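PDB 3MI6: alpha-galactosidase from Lactobacillus brevis, which probably hydrolyses terminal, non-reducing alpha-D-galactose residues of alpha-D-galactosides such as galactose oligosaccharides, galactomannans and galactolipids, as a member of glycoside hydrolase family 36. Local coordinates for residues D[84-89]-D[261-266]; D[189-194]-D[246-251]; D[624-627]-D[633-636]. One frame throughout, in Å; residues are numbered along the deposited sequence.

Contact 1. Residues D[84-89]-D[261-266]; sequences DFRQPA and AIEVDQ
The carboxylate of E263 reaches across from the end of a strand to take the backbone N-H of Q87, which lies in a loop. Q87 N stands 2.9 Å from E263 OE1, and the bond is nearly straight, with an N-H...O angle of 167°; the oxygen uses its syn lone pair, on the side of the other carboxylate oxygen. The reach comes from a fully extended chain, with CG of E263 anti to the backbone N (chi1 -170°) and the next torsion also anti. The same oxygen lies 3.5 Å from R86 CB, and the Q87 side chain meets the glutamate at about a right angle, its CB and CG resting on OE1. In the N-terminal beta domain of this family 36 enzyme the contact thus ties the loop that leads into strand 90-93 to strand 258-264, whose neighbour 270-274 supplies R271 as a salt-bridge partner for D84 and a hydrogen-bond donor to Q87 O. The aliphatic part of R86 packs on D265, CD lying 3.9 Å from D265 CB. D265 OD2 sits over one face of the guanidinium, well out of its plane and 4.3 Å from R86 NH1, so any attraction there is probably electrostatic, with no N-H directed at the oxygen; D265 OD1 is taken up by T269 N. D84 OD1 receives R86 NE in the guanidinium plane at 3.0 Å through its syn lone pair, and R86 NH2 bonds to I73 O. The backbone N of R86 meets that same D84 oxygen from above the carboxylate plane, closing an Asx turn.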
ATOM      1  N   ASP D  84     -33.738  -8.037   9.159  1.00 46.47           N
ATOM      2  CA  ASP D  84     -32.540  -7.256   8.930  1.00 43.60           C
ATOM      3  C   ASP D  84     -31.758  -7.196  10.222  1.00 44.96           C
ATOM      4  O   ASP D  84     -32.303  -6.847  11.279  1.00 47.71           O
ATOM      5  CB  ASP D  84     -32.906  -5.837   8.498  1.00 45.31           C
ATOM      6  CG  ASP D  84     -31.770  -5.138   7.792  1.00 45.02           C
ATOM      7  OD1 ASP D  84     -30.655  -5.704   7.773  1.00 46.85           O
ATOM      8  OD2 ASP D  84     -31.987  -4.033   7.248  1.00 44.24           O
ATOM      9  N   PHE D  85     -30.477  -7.537  10.149  1.00 43.90           N
ATOM     10  CA  PHE D  85     -29.632  -7.505  11.338  1.00 42.66           C
ATOM     11  C   PHE D  85     -28.557  -6.413  11.302  1.00 41.58           C
ATOM     12  O   PHE D  85     -27.794  -6.245  12.250  1.00 40.79           O
ATOM     13  CB  PHE D  85     -29.056  -8.886  11.626  1.00 40.55           C
ATOM     14  CG  PHE D  85     -30.087  -9.872  12.075  1.00 45.02           C
ATOM     15  CD1 PHE D  85     -30.593  -9.821  13.376  1.00 43.30           C
ATOM     16  CD2 PHE D  85     -30.577 -10.836  11.200  1.00 47.09           C
ATOM     17  CE1 PHE D  85     -31.557 -10.721  13.806  1.00 43.96           C
ATOM     18  CE2 PHE D  85     -31.547 -11.747  11.626  1.00 48.67           C
ATOM     19  CZ  PHE D  85     -32.035 -11.685  12.933  1.00 46.18           C
ATOM     20  N   ARG D  86     -28.529  -5.653  10.215  1.00 40.35           N
ATOM     21  CA  ARG D  86     -27.687  -4.477  10.151  1.00 40.61           C
ATOM     22  C   ARG D  86     -28.176  -3.442  11.145  1.00 40.45           C
ATOM     23  O   ARG D  86     -29.190  -3.638  11.804  1.00 41.57           O
ATOM     24  CB  ARG D  86     -27.695  -3.910   8.747  1.00 39.08           C
ATOM     25  CG  ARG D  86     -26.994  -4.796   7.778  1.00 37.00           C
ATOM     26  CD  ARG D  86     -27.212  -4.305   6.373  1.00 38.97           C
ATOM     27  NE  ARG D  86     -28.518  -4.708   5.881  1.00 39.25           N
ATOM     28  CZ  ARG D  86     -28.993  -4.405   4.681  1.00 42.38           C
ATOM     29  NH1 ARG D  86     -28.270  -3.679   3.832  1.00 42.42           N
ATOM     30  NH2 ARG D  86     -30.200  -4.829   4.329  1.00 44.50           N
ATOM     31  N   GLN D  87     -27.443  -2.346  11.270  1.00 39.43           N
ATOM     32  CA  GLN D  87     -27.836  -1.305  12.197  1.00 41.19           C
ATOM     33  C   GLN D  87     -29.090  -0.639  11.677  1.00 37.82           C
ATOM     34  O   GLN D  87     -29.258  -0.513  10.480  1.00 40.14           O
ATOM     35  CB  GLN D  87     -26.703  -0.295  12.382  1.00 43.75           C
ATOM     36  CG  GLN D  87     -25.609  -0.796  13.316  1.00 46.28           C
ATOM     37  CD  GLN D  87     -26.139  -1.187  14.708  1.00 49.80           C
ATOM     38  OE1 GLN D  87     -26.356  -0.330  15.581  1.00 48.63           O
ATOM     39  NE2 GLN D  87     -26.339  -2.489  14.918  1.00 50.45           N
ATOM     40  N   PRO D  88     -29.998  -0.246  12.574  1.00 39.05           N
ATOM     41  CA  PRO D  88     -31.247   0.380  12.131  1.00 37.93           C
ATOM     42  C   PRO D  88     -31.150   1.887  12.085  1.00 36.02           C
ATOM     43  O   PRO D  88     -30.279   2.466  12.720  1.00 39.09           O
ATOM     44  CB  PRO D  88     -32.240  -0.033  13.216  1.00 38.24           C
ATOM     45  CG  PRO D  88     -31.419  -0.149  14.425  1.00 40.12           C
ATOM     46  CD  PRO D  88     -30.057  -0.647  13.989  1.00 41.51           C
ATOM     47  N   ALA D  89     -32.040   2.511  11.331  1.00 34.52           N
ATOM     48  CA  ALA D  89     -32.123   3.960  11.303  1.00 34.37           C
ATOM     49  C   ALA D  89     -32.853   4.468  12.522  1.00 35.78           C
ATOM     50  O   ALA D  89     -32.632   5.595  12.953  1.00 38.85           O
ATOM     51  CB  ALA D  89     -32.859   4.422  10.074  1.00 34.46           C
ATOM     52  N   ALA D 261     -21.911   6.644  10.607  1.00 25.93           N
ATOM     53  CA  ALA D 261     -21.636   5.227  10.716  1.00 26.59           C
ATOM     54  C   ALA D 261     -21.773   4.544   9.385  1.00 29.05           C
ATOM     55  O   ALA D 261     -22.728   4.770   8.642  1.00 30.31           O
ATOM     56  CB  ALA D 261     -22.530   4.580  11.758  1.00 25.70           C
ATOM     57  N   ILE D 262     -20.797   3.703   9.082  1.00 28.69           N
ATOM     58  CA  ILE D 262     -20.790   2.958   7.844  1.00 28.18           C
ATOM     59  C   ILE D 262     -20.543   1.501   8.137  1.00 30.59           C
ATOM     60  O   ILE D 262     -19.509   1.139   8.702  1.00 31.15           O
ATOM     61  CB  ILE D 262     -19.685   3.412   6.954  1.00 24.94           C
ATOM     62  CG1 ILE D 262     -19.859   4.872   6.669  1.00 28.49           C
ATOM     63  CG2 ILE D 262     -19.744   2.679   5.659  1.00 26.88           C
ATOM     64  CD1 ILE D 262     -19.640   5.156   5.213  1.00 36.81           C
ATOM     65  N   GLU D 263     -21.490   0.669   7.728  1.00 30.72           N
ATOM     66  CA  GLU D 263     -21.433  -0.756   8.001  1.00 30.86           C
ATOM     67  C   GLU D 263     -21.398  -1.496   6.681  1.00 29.94           C
ATOM     68  O   GLU D 263     -22.182  -1.221   5.778  1.00 30.44           O
ATOM     69  CB  GLU D 263     -22.645  -1.187   8.835  1.00 30.62           C
ATOM     70  CG  GLU D 263     -22.570  -2.603   9.383  1.00 35.88           C
ATOM     71  CD  GLU D 263     -23.822  -2.972  10.171  1.00 42.48           C
ATOM     72  OE1 GLU D 263     -24.837  -2.245  10.002  1.00 41.75           O
ATOM     73  OE2 GLU D 263     -23.789  -3.970  10.949  1.00 42.03           O
ATOM     74  N   VAL D 264     -20.459  -2.421   6.578  1.00 29.30           N
ATOM     75  CA  VAL D 264     -20.320  -3.283   5.416  1.00 29.10           C
ATOM     76  C   VAL D 264     -20.803  -4.645   5.865  1.00 29.47           C
ATOM     77  O   VAL D 264     -20.233  -5.235   6.776  1.00 27.53           O
ATOM     78  CB  VAL D 264     -18.849  -3.359   4.961  1.00 27.40           C
ATOM     79  CG1 VAL D 264     -18.698  -4.277   3.775  1.00 28.24           C
ATOM     80  CG2 VAL D 264     -18.322  -1.945   4.637  1.00 28.43           C
ATOM     81  N   ASP D 265     -21.863  -5.137   5.237  1.00 30.42           N
ATOM     82  CA  ASP D 265     -22.496  -6.363   5.697  1.00 31.89           C
ATOM     83  C   ASP D 265     -21.898  -7.591   5.040  1.00 33.57           C
ATOM     84  O   ASP D 265     -20.930  -7.503   4.278  1.00 31.01           O
ATOM     85  CB  ASP D 265     -24.007  -6.335   5.450  1.00 31.98           C
ATOM     86  CG  ASP D 265     -24.366  -6.510   3.981  1.00 34.64           C
ATOM     87  OD1 ASP D 265     -23.538  -6.144   3.130  1.00 36.66           O
ATOM     88  OD2 ASP D 265     -25.477  -6.995   3.666  1.00 36.72           O
ATOM     89  N   GLN D 266     -22.501  -8.736   5.339  1.00 34.86           N
ATOM     90  CA  GLN D 266     -22.026 -10.025   4.848  1.00 34.38           C
ATOM     91  C   GLN D 266     -21.943 -10.111   3.327  1.00 34.79           C
ATOM     92  O   GLN D 266     -21.160 -10.885   2.808  1.00 35.83           O
ATOM     93  CB  GLN D 266     -22.938 -11.126   5.367  1.00 37.54           C
ATOM     94  CG  GLN D 266     -24.407 -10.791   5.158  1.00 40.15           C
ATOM     95  CD  GLN D 266     -25.337 -11.844   5.705  1.00 43.38           C
ATOM     96  OE1 GLN D 266     -25.014 -13.040   5.721  1.00 39.81           O
ATOM     97  NE2 GLN D 266     -26.509 -11.405   6.162  1.00 47.28           N
TER

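Contact 2. Residues D[189-194]-D[246-251]; sequences ANYDLI and AVFGFN
Both rings of this contact leave their backbones the same way: CG of Y191 (chi1 -63°) and CG of F248 (chi1 -67°) each stand anti to the carbonyl carbon and beside the backbone N, and from there the two side chains converge. The setting is the large antiparallel sheet of the N-terminal beta domain, where strands 192-197 and 247-252 are not neighbours but are separated by strand 233-236. Y191, just ahead of its strand, and F248, near the start of the other, therefore meet beside the end of the intervening strand, where R237 follows it, through side chains alone, with no hydrogen bond between the segments. The rings meet obliquely, their planes at 71° and their centroids 6.0 Å apart. The touching atoms are few: CE1, CZ and OH of the tyrosine against CE1, and marginally CD1, of the phenylalanine, the Y191 CZ to F248 CE1 distance being 4.0 Å. Y300 of strand 290-301 and Y36 also bring their rings to F248, while Y191 packs on L211 and R237. The closest approach belongs to the tyrosine hydroxyl, which lies at the edge of the F248 ring, near its plane, with Y191 OH 3.5 Å from F248 CE1.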
ATOM      1  N   ALA D 189     -19.018  -2.140  -1.494  1.00 28.71           N
ATOM      2  CA  ALA D 189     -18.243  -1.505  -0.437  1.00 29.07           C
ATOM      3  C   ALA D 189     -16.835  -1.177  -0.893  1.00 32.69           C
ATOM      4  O   ALA D 189     -15.894  -1.126  -0.083  1.00 29.65           O
ATOM      5  CB  ALA D 189     -18.201  -2.383   0.789  1.00 30.63           C
ATOM      6  N   ASN D 190     -16.683  -0.963  -2.194  1.00 32.32           N
ATOM      7  CA  ASN D 190     -15.396  -0.518  -2.703  1.00 31.82           C
ATOM      8  C   ASN D 190     -15.249   1.001  -2.548  1.00 30.33           C
ATOM      9  O   ASN D 190     -15.110   1.713  -3.547  1.00 31.45           O
ATOM     10  CB  ASN D 190     -15.176  -0.939  -4.174  1.00 32.62           C
ATOM     11  CG  ASN D 190     -15.486  -2.427  -4.434  1.00 38.96           C
ATOM     12  OD1 ASN D 190     -15.986  -2.789  -5.518  1.00 44.93           O
ATOM     13  ND2 ASN D 190     -15.199  -3.290  -3.452  1.00 36.92           N
ATOM     14  N   TYR D 191     -15.292   1.499  -1.314  1.00 25.47           N
ATOM     15  CA  TYR D 191     -15.024   2.922  -1.073  1.00 28.59           C
ATOM     16  C   TYR D 191     -13.959   3.133  -0.003  1.00 29.21           C
ATOM     17  O   TYR D 191     -13.669   2.224   0.777  1.00 29.09           O
ATOM     18  CB  TYR D 191     -16.297   3.679  -0.656  1.00 29.73           C
ATOM     19  CG  TYR D 191     -17.401   3.702  -1.692  1.00 28.41           C
ATOM     20  CD1 TYR D 191     -17.443   4.685  -2.662  1.00 27.15           C
ATOM     21  CD2 TYR D 191     -18.411   2.754  -1.680  1.00 28.26           C
ATOM     22  CE1 TYR D 191     -18.446   4.716  -3.604  1.00 26.95           C
ATOM     23  CE2 TYR D 191     -19.423   2.783  -2.611  1.00 27.92           C
ATOM     24  CZ  TYR D 191     -19.429   3.763  -3.576  1.00 28.45           C
ATOM     25  OH  TYR D 191     -20.424   3.792  -4.521  1.00 31.87           O
ATOM     26  N   ASP D 192     -13.376   4.329   0.033  1.00 28.34           N
ATOM     27  CA  ASP D 192     -12.530   4.726   1.157  1.00 29.35           C
ATOM     28  C   ASP D 192     -13.431   5.628   1.946  1.00 30.01           C
ATOM     29  O   ASP D 192     -14.156   6.428   1.353  1.00 29.90           O
ATOM     30  CB  ASP D 192     -11.308   5.573   0.732  1.00 28.76           C
ATOM     31  CG  ASP D 192     -10.245   4.786  -0.019  1.00 31.31           C
ATOM     32  OD1 ASP D 192     -10.196   3.542   0.096  1.00 32.24           O
ATOM     33  OD2 ASP D 192      -9.431   5.426  -0.727  1.00 33.30           O
ATOM     34  N   LEU D 193     -13.376   5.513   3.272  1.00 31.49           N
ATOM     35  CA  LEU D 193     -14.047   6.445   4.177  1.00 28.36           C
ATOM     36  C   LEU D 193     -13.079   7.556   4.484  1.00 27.99           C
ATOM     37  O   LEU D 193     -11.957   7.297   4.919  1.00 29.88           O
ATOM     38  CB  LEU D 193     -14.440   5.746   5.483  1.00 28.55           C
ATOM     39  CG  LEU D 193     -14.765   6.603   6.705  1.00 25.26           C
ATOM     40  CD1 LEU D 193     -15.906   7.531   6.405  1.00 26.97           C
ATOM     41  CD2 LEU D 193     -15.094   5.706   7.854  1.00 24.70           C
ATOM     42  N   ILE D 194     -13.513   8.788   4.261  1.00 27.50           N
ATOM     43  CA  ILE D 194     -12.693   9.953   4.511  1.00 25.40           C
ATOM     44  C   ILE D 194     -13.337  10.740   5.647  1.00 27.92           C
ATOM     45  O   ILE D 194     -14.490  11.162   5.547  1.00 28.73           O
ATOM     46  CB  ILE D 194     -12.597  10.824   3.255  1.00 25.22           C
ATOM     47  CG1 ILE D 194     -12.022   9.998   2.104  1.00 29.14           C
ATOM     48  CG2 ILE D 194     -11.736  12.054   3.506  1.00 25.44           C
ATOM     49  CD1 ILE D 194     -11.999  10.728   0.758  1.00 29.19           C
ATOM     50  N   ALA D 246     -15.537   9.571  -8.545  1.00 33.23           N
ATOM     51  CA  ALA D 246     -16.799   9.429  -7.808  1.00 30.31           C
ATOM     52  C   ALA D 246     -16.632   9.512  -6.308  1.00 31.91           C
ATOM     53  O   ALA D 246     -15.698   8.954  -5.752  1.00 33.97           O
ATOM     54  CB  ALA D 246     -17.446   8.114  -8.146  1.00 31.01           C
ATOM     55  N   VAL D 247     -17.580  10.168  -5.653  1.00 32.48           N
ATOM     56  CA  VAL D 247     -17.515  10.412  -4.216  1.00 30.82           C
ATOM     57  C   VAL D 247     -18.840  10.914  -3.655  1.00 30.87           C
ATOM     58  O   VAL D 247     -19.478  11.792  -4.229  1.00 30.53           O
ATOM     59  CB  VAL D 247     -16.455  11.456  -3.859  1.00 31.26           C
ATOM     60  CG1 VAL D 247     -16.544  12.683  -4.785  1.00 30.49           C
ATOM     61  CG2 VAL D 247     -16.629  11.865  -2.412  1.00 31.75           C
ATOM     62  N   PHE D 248     -19.248  10.341  -2.530  1.00 31.18           N
ATOM     63  CA  PHE D 248     -20.402  10.825  -1.789  1.00 28.24           C
ATOM     64  C   PHE D 248     -19.961  11.697  -0.634  1.00 29.07           C
ATOM     65  O   PHE D 248     -18.898  11.492  -0.055  1.00 30.14           O
ATOM     66  CB  PHE D 248     -21.187   9.648  -1.251  1.00 29.91           C
ATOM     67  CG  PHE D 248     -21.831   8.831  -2.317  1.00 30.40           C
ATOM     68  CD1 PHE D 248     -21.187   7.725  -2.839  1.00 28.93           C
ATOM     69  CD2 PHE D 248     -23.075   9.181  -2.814  1.00 27.03           C
ATOM     70  CE1 PHE D 248     -21.793   6.964  -3.828  1.00 30.85           C
ATOM     71  CE2 PHE D 248     -23.670   8.436  -3.806  1.00 28.66           C
ATOM     72  CZ  PHE D 248     -23.033   7.321  -4.312  1.00 30.18           C
ATOM     73  N   GLY D 249     -20.784  12.677  -0.306  1.00 31.14           N
ATOM     74  CA  GLY D 249     -20.509  13.569   0.803  1.00 29.76           C
ATOM     75  C   GLY D 249     -21.698  13.603   1.726  1.00 29.84           C
ATOM     76  O   GLY D 249     -22.831  13.675   1.277  1.00 31.51           O
ATOM     77  N   PHE D 250     -21.447  13.545   3.022  1.00 30.00           N
ATOM     78  CA  PHE D 250     -22.530  13.548   3.989  1.00 28.84           C
ATOM     79  C   PHE D 250     -22.255  14.601   5.035  1.00 31.20           C
ATOM     80  O   PHE D 250     -21.192  14.597   5.653  1.00 32.41           O
ATOM     81  CB  PHE D 250     -22.621  12.186   4.686  1.00 29.81           C
ATOM     82  CG  PHE D 250     -22.757  11.032   3.746  1.00 29.12           C
ATOM     83  CD1 PHE D 250     -21.663  10.558   3.049  1.00 28.79           C
ATOM     84  CD2 PHE D 250     -23.971  10.417   3.563  1.00 28.89           C
ATOM     85  CE1 PHE D 250     -21.785   9.498   2.186  1.00 28.80           C
ATOM     86  CE2 PHE D 250     -24.096   9.348   2.691  1.00 30.75           C
ATOM     87  CZ  PHE D 250     -22.999   8.891   2.001  1.00 28.40           C
ATOM     88  N   ASN D 251     -23.198  15.506   5.245  1.00 29.57           N
ATOM     89  CA  ASN D 251     -23.088  16.401   6.392  1.00 29.24           C
ATOM     90  C   ASN D 251     -24.403  16.504   7.205  1.00 31.49           C
ATOM     91  O   ASN D 251     -25.382  15.821   6.915  1.00 33.19           O
ATOM     92  CB  ASN D 251     -22.519  17.762   5.983  1.00 27.30           C
ATOM     93  CG  ASN D 251     -21.774  18.458   7.128  1.00 29.81           C
ATOM     94  OD1 ASN D 251     -21.958  18.120   8.304  1.00 30.35           O
ATOM     95  ND2 ASN D 251     -20.938  19.442   6.789  1.00 28.76           N
TER

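Contact 3. Residues D[624-627]-D[633-636]; sequences AFYK and FQFG
Y626 and F633 lay their rings almost parallel, the planes only 13° apart, yet so far slid that they barely overlap, with centroids 5.7 Å from one another. The touching atoms lie along neighbouring rims, Y626 CD1 coming to 3.8 Å from F633 CD2, while CE1 of the tyrosine rests near F633 CB. F625 closes the other end of F633. Its ring is turned by 69° from that of F633, and F625 CE2 arrives in the plane of the F633 ring, at its edge, 3.8 Å from F633 CZ. The three rings form an aromatic cluster, enlarged by F598 and F599, both of which meet F633. It fills the angle between two consecutive helices: helix 613-628, which follows the last strand of the TIM barrel, is succeeded after a brief break by the short helix 630-635, and the chain then enters the C-terminal beta domain, whose I665 touches both F625 and F633. F625 and Y626 each carry CG anti to the backbone N, which sends both rings toward the second helix. Beside the cluster lies the polar part of the interior. Q634 NE2 donates to Y626 OH over 2.8 Å, with the hydroxyl near the amide plane and the ring and amide turned 61° apart. That hydroxyl also bonds to G600 O and L602 N, and Q634 NE2 to R330 O, so several bonds fix the buried group. The looser side belongs to F625, partly exposed, which gives up far less surface to the second helix than Y626 does, and meets it chiefly through CE2.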
ATOM      1  N   ALA D 624      -4.429  46.310   3.046  1.00 38.61           N
ATOM      2  CA  ALA D 624      -4.801  46.922   1.764  1.00 35.90           C
ATOM      3  C   ALA D 624      -4.889  45.852   0.689  1.00 34.80           C
ATOM      4  O   ALA D 624      -5.788  45.857  -0.148  1.00 34.41           O
ATOM      5  CB  ALA D 624      -3.802  47.966   1.370  1.00 32.58           C
ATOM      6  N   PHE D 625      -3.951  44.920   0.728  1.00 33.84           N
ATOM      7  CA  PHE D 625      -3.966  43.822  -0.213  1.00 35.52           C
ATOM      8  C   PHE D 625      -5.215  42.977  -0.020  1.00 36.89           C
ATOM      9  O   PHE D 625      -5.915  42.656  -0.983  1.00 36.78           O
ATOM     10  CB  PHE D 625      -2.727  42.942  -0.047  1.00 34.42           C
ATOM     11  CG  PHE D 625      -2.704  41.766  -0.973  1.00 33.51           C
ATOM     12  CD1 PHE D 625      -2.540  41.949  -2.335  1.00 32.74           C
ATOM     13  CD2 PHE D 625      -2.841  40.483  -0.491  1.00 33.83           C
ATOM     14  CE1 PHE D 625      -2.516  40.880  -3.190  1.00 34.01           C
ATOM     15  CE2 PHE D 625      -2.811  39.400  -1.348  1.00 33.10           C
ATOM     16  CZ  PHE D 625      -2.647  39.600  -2.690  1.00 35.03           C
ATOM     17  N   TYR D 626      -5.486  42.602   1.227  1.00 34.86           N
ATOM     18  CA  TYR D 626      -6.613  41.736   1.507  1.00 33.41           C
ATOM     19  C   TYR D 626      -7.921  42.396   1.115  1.00 36.21           C
ATOM     20  O   TYR D 626      -8.800  41.746   0.532  1.00 35.20           O
ATOM     21  CB  TYR D 626      -6.647  41.348   2.973  1.00 33.14           C
ATOM     22  CG  TYR D 626      -7.777  40.410   3.320  1.00 33.93           C
ATOM     23  CD1 TYR D 626      -7.694  39.055   3.017  1.00 33.78           C
ATOM     24  CD2 TYR D 626      -8.926  40.871   3.963  1.00 33.23           C
ATOM     25  CE1 TYR D 626      -8.731  38.183   3.340  1.00 34.87           C
ATOM     26  CE2 TYR D 626      -9.968  40.012   4.287  1.00 33.55           C
ATOM     27  CZ  TYR D 626      -9.864  38.671   3.980  1.00 35.44           C
ATOM     28  OH  TYR D 626     -10.880  37.811   4.312  1.00 34.06           O
ATOM     29  N   LYS D 627      -8.048  43.685   1.441  1.00 36.67           N
ATOM     30  CA  LYS D 627      -9.254  44.449   1.116  1.00 36.85           C
ATOM     31  C   LYS D 627      -9.488  44.522  -0.401  1.00 34.22           C
ATOM     32  O   LYS D 627     -10.615  44.359  -0.872  1.00 34.36           O
ATOM     33  CB  LYS D 627      -9.174  45.864   1.692  1.00 36.85           C
ATOM     34  CG  LYS D 627      -9.299  45.988   3.210  1.00 38.57           C
ATOM     35  CD  LYS D 627      -9.215  47.461   3.613  1.00 37.74           C
ATOM     36  CE  LYS D 627      -9.527  47.672   5.071  1.00 41.65           C
ATOM     37  NZ  LYS D 627      -9.580  49.128   5.421  1.00 41.04           N
ATOM     38  N   PHE D 633     -10.972  36.343  -2.119  1.00 31.02           N
ATOM     39  CA  PHE D 633     -10.464  35.550  -1.008  1.00 28.96           C
ATOM     40  C   PHE D 633     -11.582  34.892  -0.197  1.00 31.84           C
ATOM     41  O   PHE D 633     -11.570  33.693   0.070  1.00 31.17           O
ATOM     42  CB  PHE D 633      -9.631  36.436  -0.093  1.00 30.14           C
ATOM     43  CG  PHE D 633      -8.184  36.558  -0.498  1.00 29.94           C
ATOM     44  CD1 PHE D 633      -7.417  35.439  -0.727  1.00 28.51           C
ATOM     45  CD2 PHE D 633      -7.587  37.797  -0.605  1.00 30.12           C
ATOM     46  CE1 PHE D 633      -6.099  35.548  -1.077  1.00 27.63           C
ATOM     47  CE2 PHE D 633      -6.266  37.913  -0.956  1.00 30.58           C
ATOM     48  CZ  PHE D 633      -5.524  36.788  -1.192  1.00 31.21           C
ATOM     49  N   GLN D 634     -12.569  35.684   0.182  1.00 34.19           N
ATOM     50  CA  GLN D 634     -13.672  35.171   0.971  1.00 31.51           C
ATOM     51  C   GLN D 634     -14.697  34.327   0.200  1.00 30.77           C
ATOM     52  O   GLN D 634     -15.157  33.329   0.729  1.00 32.83           O
ATOM     53  CB  GLN D 634     -14.356  36.317   1.715  1.00 32.11           C
ATOM     54  CG  GLN D 634     -13.448  37.011   2.717  1.00 31.32           C
ATOM     55  CD  GLN D 634     -14.174  38.133   3.415  1.00 36.67           C
ATOM     56  OE1 GLN D 634     -15.291  38.478   3.026  1.00 38.62           O
ATOM     57  NE2 GLN D 634     -13.569  38.700   4.456  1.00 35.50           N
ATOM     58  N   PHE D 635     -15.059  34.700  -1.029  1.00 29.87           N
ATOM     59  CA  PHE D 635     -16.177  34.012  -1.709  1.00 30.05           C
ATOM     60  C   PHE D 635     -15.840  33.315  -3.026  1.00 31.58           C
ATOM     61  O   PHE D 635     -16.677  32.586  -3.578  1.00 30.70           O
ATOM     62  CB  PHE D 635     -17.375  34.947  -1.921  1.00 28.30           C
ATOM     63  CG  PHE D 635     -17.816  35.647  -0.681  1.00 32.18           C
ATOM     64  CD1 PHE D 635     -18.436  34.940   0.345  1.00 32.54           C
ATOM     65  CD2 PHE D 635     -17.612  37.012  -0.529  1.00 33.03           C
ATOM     66  CE1 PHE D 635     -18.852  35.573   1.488  1.00 35.43           C
ATOM     67  CE2 PHE D 635     -18.023  37.662   0.623  1.00 36.68           C
ATOM     68  CZ  PHE D 635     -18.649  36.943   1.639  1.00 36.57           C
ATOM     69  N   GLY D 636     -14.627  33.538  -3.526  1.00 30.85           N
ATOM     70  CA  GLY D 636     -14.175  32.880  -4.738  1.00 29.13           C
ATOM     71  C   GLY D 636     -14.210  31.371  -4.652  1.00 29.50           C
ATOM     72  O   GLY D 636     -14.106  30.794  -3.576  1.00 32.17           O
TER

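Contacts 1 and 2 share the N-terminal beta domain, whereas contact 3 lies in the helical exit from the barrel, its centre about 46 Å from that of contact 1 and about 32 Å from that of contact 2. The first two touch directly, V264 CG1 packing 3.6 Å from A189 CB, and their strands 247-252 and 258-264 are consecutive in the chain. Contacts 2 and 3 are buried and rely on aromatic rings; of these two, contact 3 alone adds a side-chain hydrogen bond across its segments. Contact 1, partly buried and bordered by the second subunit, is instead governed by carboxylates, a guanidinium and a backbone N-H.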